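Local coordinates for Cgl0159-like domain-containing protein (Corynebacterium glutamicum, PDB 3FOK) that is of unknown function but belongs to the Cgl0159-like family and folds as a TIM barrel, at residues 222-227 / 241-246; 197-202 / 229-234; 24-29 / 138-143. One frame throughout, in Å; residues are numbered along the deposited sequence.

Overall arrangement
Contacts 1 and 2 adjoin, their centres about 11 Å apart, on one side of the barrel; contact 3 lies on the opposite side, its centre about 29 Å from that of contact 1. Contact 1 is the inner one, two neighbouring strands joined by backbone hydrogen bonds and leucine packing. Contact 2 sets two helices of the outer layer against each other just outside strand 219-224, and the peptide oxygen of E227 and the hydroxyl of T199 tie it to contact 1. Contact 3 joins helix 23-30, which precedes the first barrel strand, to the end of helix 134-140. In both outer contacts an arginine makes a salt bridge to another subunit, whereas contact 1 touches none.

Contact 1: residues 222-227 / 241-246; sequences KLPVVE and LLLGGE
The carbonyl oxygen of L241 takes two donors from the neighbouring strand: the peptide N of L223 lies 3.0 Å from L241 O, almost in line with the carbonyl bond, and the CA of K222 adds a C-H...O contact to the same oxygen. One step further along, L223 O is held in the same way, by L243 N at 3.0 Å and by the CA of L242 at 3.4 Å; here the N-H donor stands 25° out of the carbonyl plane. L223 thus both gives and accepts, the pattern of a parallel pair in which one residue bonds to the two that flank its partner, L242. These are adjacent strands of a TIM barrel, linked through helix 229-232 as a beta-alpha-beta unit, and their short segments are splayed by 45°. L223 and L242 face the outer helices, where leucine fills the layer between sheet and helix. K222, P224, L241 and L243 face the other way, into the barrel. The extended aliphatic chain of K222 runs across L243 at about a right angle, with K222 CG 4.1 Å from L243 CD2, and carries its ammonium group on to a salt bridge with E182. L243 has CG between its backbone N and carbonyl carbon (chi1 60°), which lays the branch over the neighbouring peptide: L243 CG sits 3.3 Å from L223 O, and its CD1 meets P224 CB at 3.8 Å. P224 has no N-H to give, but its nitrogen is directed away from 241-243, so the pairing with that strand loses no donor. On the helix-facing side V225 CG2 touches L242 CD1 at 4.0 Å, and V225 also packs on S257 and W258 of helix 252-261.

Contact 2: residues 197-202 / 229-234; sequences LSTDAV and MERVME
R231 sets CG anti to its backbone N (chi1 -175°) and stays extended as far as NE, while D200 swings CG to the side of its own backbone N (chi1 -72°); together these torsions bring guanidinium and carboxylate within reach across two outer helices of the TIM barrel. The helices, 199-210 and the weakly bonded turn 229-232, precede and follow strand 219-224. Although the CB of D200 leaves its backbone away from the partner segment, OD1 of D200 returns to make a salt bridge of 2.8 Å with NH2 of R231. The two planes stand 82° apart, so the pair meets through one oxygen and one nitrogen instead of lying side by side in a doubled bridge. R231 is shared by other acids: E228 reaches its NH1, and E63 of the second subunit its NH2, which places this arginine at a subunit interface, where its positive charge probably eases the closeness of D200 and E63. D200, in the first turn of helix 199-210, is probably favoured there by the helix dipole. The side chain of T199 crosses that of R231 at about a right angle and suits its place by having two kinds of branch. Its hydroxyl bonds to the peptide oxygen of E227, and its methyl CG2 comes obliquely to the guanidinium, 3.4 Å from NH1 of R231. Further in, V232 uses both methyls, a compact branched shape that suits a groove between helices: CG2 of V232 meets CG2 of T199 at 3.7 Å, and its CG1 meets CG1 of V202 at 3.6 Å.

Contact 3: residues 24-29 / 138-143; sequences MVAERF and VDRGVD
V25 starts the contact, its CG1 4.1 Å from NH2 of R140, where helix 23-30, which comes ahead of the first barrel strand 44-48, packs against the C-terminal end of helix 134-140 on the outside of the TIM barrel. A26 follows, and its small methyl suits the close approach of a flat group: CB lies over one face of the R140 guanidinium, 3.5 Å from NH1 and towards the rim of the group. One turn on from V25, F29 turns its ring to the partner with CG anti to the backbone N (chi1 -154°). CG of R140 stands above the centre of that ring, 3.3 Å from the centroid and 5° off the normal, a close, face-on CH-pi contact. The arginine chain is bent at chi2 and chi3, which carries NE past CD2 of F29; its guanidinium is inclined 61° to the ring and so does not stack on it. NH1 goes on to a salt bridge with D215 of the third subunit. V142 reaches the ring by its CG1, 4.2 Å from CZ of F29. Between R140 and V142, G141 is the first residue to leave the helix, with a positive phi that glycine readily adopts. A water in the plane of the ring at its edge donates to both backbones, 3.0 Å from F29 O and 3.0 Å from R140 O.

Contact 1: residues 222-227 / 241-246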
loop_
_atom_site.group_PDB
_atom_site.type_symbol
_atom_site.label_atom_id
_atom_site.label_comp_id
_atom_site.label_asym_id
_atom_site.label_seq_id
_atom_site.Cartn_x
_atom_site.Cartn_y
_atom_site.Cartn_z
ATOM N N LYS A 222 -14.434 18.401 -18.489
ATOM C CA LYS A 222 -15.033 17.780 -19.661
ATOM C C LYS A 222 -16.425 17.464 -19.129
ATOM O O LYS A 222 -16.607 16.506 -18.381
ATOM C CB LYS A 222 -14.273 16.505 -20.026
ATOM C CG LYS A 222 -14.725 15.822 -21.307
ATOM C CD LYS A 222 -13.915 14.550 -21.521
ATOM C CE LYS A 222 -14.453 13.713 -22.664
ATOM N NZ LYS A 222 -13.790 12.380 -22.699
ATOM N N LEU A 223 -17.398 18.293 -19.491
ATOM C CA LEU A 223 -18.758 18.128 -18.997
ATOM C C LEU A 223 -19.791 17.731 -20.039
ATOM O O LEU A 223 -19.592 17.925 -21.239
ATOM C CB LEU A 223 -19.218 19.427 -18.332
ATOM C CG LEU A 223 -18.295 20.060 -17.288
ATOM C CD1 LEU A 223 -18.917 21.350 -16.790
ATOM C CD2 LEU A 223 -18.065 19.097 -16.138
ATOM N N PRO A 224 -20.917 17.159 -19.580
ATOM C CA PRO A 224 -21.997 16.736 -20.472
ATOM C C PRO A 224 -22.958 17.906 -20.672
ATOM O O PRO A 224 -23.198 18.677 -19.737
ATOM C CB PRO A 224 -22.642 15.598 -19.696
ATOM C CG PRO A 224 -22.564 16.105 -18.294
ATOM C CD PRO A 224 -21.147 16.654 -18.213
ATOM N N VAL A 225 -23.491 18.055 -21.881
ATOM C CA VAL A 225 -24.436 19.135 -22.143
ATOM C C VAL A 225 -25.737 18.722 -21.479
ATOM O O VAL A 225 -26.399 17.782 -21.910
ATOM C CB VAL A 225 -24.657 19.340 -23.647
ATOM C CG1 VAL A 225 -25.636 20.478 -23.878
ATOM C CG2 VAL A 225 -23.327 19.637 -24.322
ATOM N N VAL A 226 -26.093 19.438 -20.421
ATOM C CA VAL A 226 -27.281 19.126 -19.644
ATOM C C VAL A 226 -28.280 20.278 -19.557
ATOM O O VAL A 226 -28.028 21.378 -20.047
ATOM C CB VAL A 226 -26.844 18.686 -18.223
ATOM C CG1 VAL A 226 -28.032 18.575 -17.291
ATOM C CG2 VAL A 226 -26.125 17.356 -18.313
ATOM N N GLU A 227 -29.424 19.998 -18.943
ATOM C CA GLU A 227 -30.480 20.981 -18.752
ATOM C C GLU A 227 -29.924 22.166 -17.959
ATOM O O GLU A 227 -29.111 21.973 -17.058
ATOM C CB GLU A 227 -31.637 20.347 -17.974
ATOM C CG GLU A 227 -32.987 20.930 -18.314
ATOM C CD GLU A 227 -33.505 20.410 -19.640
ATOM O OE1 GLU A 227 -33.896 19.224 -19.696
ATOM O OE2 GLU A 227 -33.512 21.179 -20.623
ATOM N N LEU A 241 -14.675 21.720 -21.822
ATOM C CA LEU A 241 -14.881 21.097 -23.121
ATOM C C LEU A 241 -16.126 20.235 -22.972
ATOM O O LEU A 241 -16.326 19.589 -21.942
ATOM C CB LEU A 241 -13.675 20.239 -23.507
ATOM C CG LEU A 241 -12.394 21.023 -23.801
ATOM C CD1 LEU A 241 -11.237 20.066 -24.005
ATOM C CD2 LEU A 241 -12.597 21.890 -25.037
ATOM N N LEU A 242 -16.969 20.233 -23.994
ATOM C CA LEU A 242 -18.206 19.468 -23.948
ATOM C C LEU A 242 -18.055 18.081 -24.556
ATOM O O LEU A 242 -17.273 17.876 -25.483
ATOM C CB LEU A 242 -19.309 20.238 -24.675
ATOM C CG LEU A 242 -19.432 21.712 -24.274
ATOM C CD1 LEU A 242 -20.493 22.383 -25.127
ATOM C CD2 LEU A 242 -19.771 21.822 -22.797
ATOM N N LEU A 243 -18.809 17.129 -24.018
ATOM C CA LEU A 243 -18.783 15.755 -24.497
ATOM C C LEU A 243 -20.151 15.379 -25.063
ATOM O O LEU A 243 -21.173 15.913 -24.641
ATOM C CB LEU A 243 -18.406 14.812 -23.348
ATOM C CG LEU A 243 -19.312 14.790 -22.110
ATOM C CD1 LEU A 243 -20.501 13.869 -22.351
ATOM C CD2 LEU A 243 -18.521 14.298 -20.909
ATOM N N GLY A 244 -20.158 14.470 -26.030
ATOM C CA GLY A 244 -21.401 14.028 -26.634
ATOM C C GLY A 244 -21.582 12.554 -26.335
ATOM O O GLY A 244 -21.093 11.699 -27.079
ATOM N N GLY A 245 -22.287 12.258 -25.247
ATOM C CA GLY A 245 -22.496 10.881 -24.837
ATOM C C GLY A 245 -23.181 9.923 -25.795
ATOM O O GLY A 245 -22.813 9.803 -26.962
ATOM N N GLU A 246 -24.183 9.230 -25.262
ATOM C CA GLU A 246 -24.976 8.234 -25.977
ATOM C C GLU A 246 -25.256 8.508 -27.457
ATOM O O GLU A 246 -24.815 7.749 -28.324
ATOM C CB GLU A 246 -26.301 8.010 -25.236
ATOM C CG GLU A 246 -27.089 9.288 -24.923
ATOM C CD GLU A 246 -26.513 10.093 -23.760
ATOM O OE1 GLU A 246 -27.006 11.215 -23.518
ATOM O OE2 GLU A 246 -25.576 9.606 -23.085
#

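Contact 2: residues 197-202 / 229-234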
loop_
_atom_site.group_PDB
_atom_site.type_symbol
_atom_site.label_atom_id
_atom_site.label_comp_id
_atom_site.label_asym_id
_atom_site.label_seq_id
_atom_site.Cartn_x
_atom_site.Cartn_y
_atom_site.Cartn_z
ATOM N N LEU A 197 -27.540 12.859 -14.751
ATOM C CA LEU A 197 -27.387 14.027 -15.607
ATOM C C LEU A 197 -28.244 15.231 -15.230
ATOM O O LEU A 197 -28.408 16.147 -16.026
ATOM C CB LEU A 197 -27.651 13.643 -17.063
ATOM C CG LEU A 197 -26.660 12.629 -17.642
ATOM C CD1 LEU A 197 -27.004 12.341 -19.099
ATOM C CD2 LEU A 197 -25.245 13.177 -17.530
ATOM N N SER A 198 -28.789 15.246 -14.021
ATOM C CA SER A 198 -29.598 16.387 -13.598
ATOM C C SER A 198 -28.649 17.557 -13.362
ATOM O O SER A 198 -27.501 17.360 -12.961
ATOM C CB SER A 198 -30.367 16.069 -12.310
ATOM O OG SER A 198 -29.490 15.956 -11.202
ATOM N N THR A 199 -29.134 18.766 -13.609
ATOM C CA THR A 199 -28.332 19.968 -13.445
ATOM C C THR A 199 -27.568 20.044 -12.124
ATOM O O THR A 199 -26.361 20.304 -12.117
ATOM C CB THR A 199 -29.207 21.230 -13.573
ATOM O OG1 THR A 199 -29.951 21.168 -14.794
ATOM C CG2 THR A 199 -28.337 22.485 -13.584
ATOM N N ASP A 200 -28.257 19.823 -11.008
ATOM C CA ASP A 200 -27.606 19.904 -9.708
ATOM C C ASP A 200 -26.526 18.855 -9.467
ATOM O O ASP A 200 -25.550 19.125 -8.764
ATOM C CB ASP A 200 -28.644 19.851 -8.590
ATOM C CG ASP A 200 -29.452 21.130 -8.494
ATOM O OD1 ASP A 200 -28.837 22.217 -8.492
ATOM O OD2 ASP A 200 -30.697 21.057 -8.414
ATOM N N ALA A 201 -26.693 17.665 -10.043
ATOM C CA ALA A 201 -25.701 16.612 -9.867
ATOM C C ALA A 201 -24.417 16.999 -10.598
ATOM O O ALA A 201 -23.316 16.841 -10.062
ATOM C CB ALA A 201 -26.233 15.293 -10.394
ATOM N N VAL A 202 -24.556 17.508 -11.819
ATOM C CA VAL A 202 -23.397 17.916 -12.596
ATOM C C VAL A 202 -22.644 19.008 -11.847
ATOM O O VAL A 202 -21.413 18.987 -11.769
ATOM C CB VAL A 202 -23.809 18.449 -13.983
ATOM C CG1 VAL A 202 -22.584 18.962 -14.731
ATOM C CG2 VAL A 202 -24.490 17.349 -14.778
HETATM N N MSE A 229 -27.656 24.738 -18.648
HETATM C CA MSE A 229 -26.184 24.793 -18.824
HETATM C C MSE A 229 -25.396 26.053 -18.570
HETATM O O MSE A 229 -24.153 26.084 -18.750
HETATM C CB MSE A 229 -25.828 24.433 -20.251
HETATM C CG MSE A 229 -25.577 22.943 -20.492
HETATM SE SE MSE A 229 -24.090 22.254 -19.509
HETATM C CE MSE A 229 -22.714 22.463 -20.842
ATOM N N GLU A 230 -26.075 27.110 -18.166
ATOM C CA GLU A 230 -25.408 28.396 -18.032
ATOM C C GLU A 230 -25.304 28.608 -16.550
ATOM O O GLU A 230 -24.534 29.421 -16.037
ATOM C CB GLU A 230 -26.309 29.331 -18.758
ATOM C CG GLU A 230 -26.121 30.828 -18.790
ATOM C CD GLU A 230 -27.336 31.368 -19.487
ATOM O OE1 GLU A 230 -27.726 30.807 -20.548
ATOM O OE2 GLU A 230 -27.945 32.303 -18.952
ATOM N N ARG A 231 -25.988 27.682 -15.905
ATOM C CA ARG A 231 -26.072 27.590 -14.487
ATOM C C ARG A 231 -25.026 26.564 -14.062
ATOM O O ARG A 231 -24.466 26.660 -12.975
ATOM C CB ARG A 231 -27.464 27.134 -14.142
ATOM C CG ARG A 231 -27.737 27.113 -12.679
ATOM C CD ARG A 231 -29.170 26.717 -12.419
ATOM N NE ARG A 231 -29.299 26.055 -11.130
ATOM C CZ ARG A 231 -29.988 24.938 -10.940
ATOM N NH1 ARG A 231 -30.614 24.361 -11.954
ATOM N NH2 ARG A 231 -30.035 24.387 -9.739
ATOM N N VAL A 232 -24.772 25.579 -14.922
ATOM C CA VAL A 232 -23.770 24.572 -14.638
ATOM C C VAL A 232 -22.434 25.276 -14.802
ATOM O O VAL A 232 -21.501 25.041 -14.040
ATOM C CB VAL A 232 -23.839 23.401 -15.640
ATOM C CG1 VAL A 232 -22.641 22.484 -15.440
ATOM C CG2 VAL A 232 -25.133 22.626 -15.460
HETATM N N MSE A 233 -22.353 26.155 -15.797
HETATM C CA MSE A 233 -21.122 26.886 -16.058
HETATM C C MSE A 233 -20.782 27.914 -14.990
HETATM O O MSE A 233 -19.672 28.441 -14.966
HETATM C CB MSE A 233 -21.178 27.563 -17.429
HETATM C CG MSE A 233 -21.076 26.597 -18.602
HETATM SE SE MSE A 233 -19.641 25.298 -18.404
HETATM C CE MSE A 233 -20.740 23.717 -18.238
ATOM N N GLU A 234 -21.734 28.204 -14.109
ATOM C CA GLU A 234 -21.482 29.150 -13.033
ATOM C C GLU A 234 -20.829 28.371 -11.894
ATOM O O GLU A 234 -20.600 28.902 -10.809
ATOM C CB GLU A 234 -22.790 29.797 -12.563
ATOM C CG GLU A 234 -23.518 30.570 -13.657
ATOM C CD GLU A 234 -24.815 31.212 -13.183
ATOM O OE1 GLU A 234 -25.630 30.515 -12.540
ATOM O OE2 GLU A 234 -25.021 32.413 -13.467
#

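Contact 3: residues 24-29 / 138-143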
loop_
_atom_site.group_PDB
_atom_site.type_symbol
_atom_site.label_atom_id
_atom_site.label_comp_id
_atom_site.label_asym_id
_atom_site.label_seq_id
_atom_site.Cartn_x
_atom_site.Cartn_y
_atom_site.Cartn_z
HETATM N N MSE A 24 10.552 2.203 -33.591
HETATM C CA MSE A 24 10.071 3.226 -34.505
HETATM C C MSE A 24 8.778 3.885 -34.050
HETATM O O MSE A 24 8.493 5.020 -34.437
HETATM C CB MSE A 24 9.906 2.648 -35.913
HETATM C CG MSE A 24 11.227 2.268 -36.572
HETATM SE SE MSE A 24 12.609 3.618 -36.337
HETATM C CE MSE A 24 13.826 2.618 -35.205
ATOM N N VAL A 25 7.992 3.191 -33.233
ATOM C CA VAL A 25 6.754 3.788 -32.748
ATOM C C VAL A 25 7.107 5.055 -31.971
ATOM O O VAL A 25 6.610 6.136 -32.270
ATOM C CB VAL A 25 5.977 2.826 -31.823
ATOM C CG1 VAL A 25 4.701 3.494 -31.333
ATOM C CG2 VAL A 25 5.652 1.545 -32.567
ATOM N N ALA A 26 7.986 4.914 -30.986
ATOM C CA ALA A 26 8.405 6.048 -30.172
ATOM C C ALA A 26 9.146 7.092 -31.002
ATOM O O ALA A 26 8.969 8.294 -30.799
ATOM C CB ALA A 26 9.292 5.570 -29.028
ATOM N N GLU A 27 9.970 6.635 -31.940
ATOM C CA GLU A 27 10.734 7.548 -32.779
ATOM C C GLU A 27 9.817 8.413 -33.640
ATOM O O GLU A 27 9.975 9.631 -33.688
ATOM C CB GLU A 27 11.713 6.767 -33.657
ATOM C CG GLU A 27 12.859 7.614 -34.197
ATOM C CD GLU A 27 14.031 6.778 -34.692
ATOM O OE1 GLU A 27 14.491 5.895 -33.934
ATOM O OE2 GLU A 27 14.500 7.010 -35.829
ATOM N N ARG A 28 8.858 7.789 -34.317
ATOM C CA ARG A 28 7.926 8.535 -35.154
ATOM C C ARG A 28 7.075 9.457 -34.301
ATOM O O ARG A 28 6.645 10.521 -34.745
ATOM C CB ARG A 28 7.025 7.578 -35.934
ATOM C CG ARG A 28 7.620 7.103 -37.249
ATOM C CD ARG A 28 6.876 5.898 -37.792
ATOM N NE ARG A 28 7.302 5.567 -39.147
ATOM C CZ ARG A 28 6.918 6.235 -40.232
ATOM N NH1 ARG A 28 6.091 7.270 -40.118
ATOM N NH2 ARG A 28 7.362 5.870 -41.431
ATOM N N PHE A 29 6.844 9.046 -33.063
ATOM C CA PHE A 29 6.038 9.831 -32.141
ATOM C C PHE A 29 6.746 11.137 -31.787
ATOM O O PHE A 29 6.126 12.196 -31.740
ATOM C CB PHE A 29 5.781 9.029 -30.862
ATOM C CG PHE A 29 4.525 9.416 -30.143
ATOM C CD1 PHE A 29 4.253 10.745 -29.850
ATOM C CD2 PHE A 29 3.615 8.442 -29.749
ATOM C CE1 PHE A 29 3.089 11.105 -29.175
ATOM C CE2 PHE A 29 2.447 8.789 -29.073
ATOM C CZ PHE A 29 2.184 10.125 -28.786
ATOM N N VAL A 138 4.838 13.111 -20.755
ATOM C CA VAL A 138 5.872 14.124 -20.868
ATOM C C VAL A 138 6.965 13.625 -21.812
ATOM O O VAL A 138 7.403 14.347 -22.704
ATOM C CB VAL A 138 6.496 14.445 -19.491
ATOM C CG1 VAL A 138 7.751 15.287 -19.667
ATOM C CG2 VAL A 138 5.490 15.181 -18.631
ATOM N N ASP A 139 7.393 12.384 -21.610
ATOM C CA ASP A 139 8.432 11.784 -22.439
ATOM C C ASP A 139 8.045 11.664 -23.909
ATOM O O ASP A 139 8.851 11.927 -24.800
ATOM C CB ASP A 139 8.782 10.391 -21.918
ATOM C CG ASP A 139 9.675 9.621 -22.879
ATOM O OD1 ASP A 139 10.859 10.002 -23.032
ATOM O OD2 ASP A 139 9.190 8.643 -23.491
ATOM N N ARG A 140 6.804 11.268 -24.155
ATOM C CA ARG A 140 6.309 11.069 -25.511
ATOM C C ARG A 140 5.914 12.364 -26.206
ATOM O O ARG A 140 5.949 12.457 -27.435
ATOM C CB ARG A 140 5.104 10.137 -25.481
ATOM C CG ARG A 140 5.015 9.217 -26.660
ATOM C CD ARG A 140 6.061 8.134 -26.576
ATOM N NE ARG A 140 5.539 6.888 -27.123
ATOM C CZ ARG A 140 6.099 5.698 -26.943
ATOM N NH1 ARG A 140 7.216 5.582 -26.228
ATOM N NH2 ARG A 140 5.526 4.617 -27.465
ATOM N N GLY A 141 5.519 13.356 -25.417
ATOM C CA GLY A 141 5.122 14.622 -25.991
ATOM C C GLY A 141 3.624 14.782 -26.162
ATOM O O GLY A 141 3.191 15.618 -26.954
ATOM N N VAL A 142 2.819 13.993 -25.453
ATOM C CA VAL A 142 1.378 14.164 -25.593
ATOM C C VAL A 142 1.118 15.540 -24.985
ATOM O O VAL A 142 1.809 15.961 -24.060
ATOM C CB VAL A 142 0.559 13.087 -24.836
ATOM C CG1 VAL A 142 1.177 11.714 -25.039
ATOM C CG2 VAL A 142 0.453 13.450 -23.387
ATOM N N ASP A 143 0.112 16.232 -25.498
ATOM C CA ASP A 143 -0.186 17.583 -25.049
ATOM C C ASP A 143 -1.188 17.749 -23.921
ATOM O O ASP A 143 -1.204 18.783 -23.252
ATOM C CB ASP A 143 -0.696 18.409 -26.237
ATOM C CG ASP A 143 0.083 18.147 -27.514
ATOM O OD1 ASP A 143 -0.181 17.122 -28.187
ATOM O OD2 ASP A 143 0.967 18.968 -27.841
HETATM O O HOH W 1 5.151 14.200 -29.785
#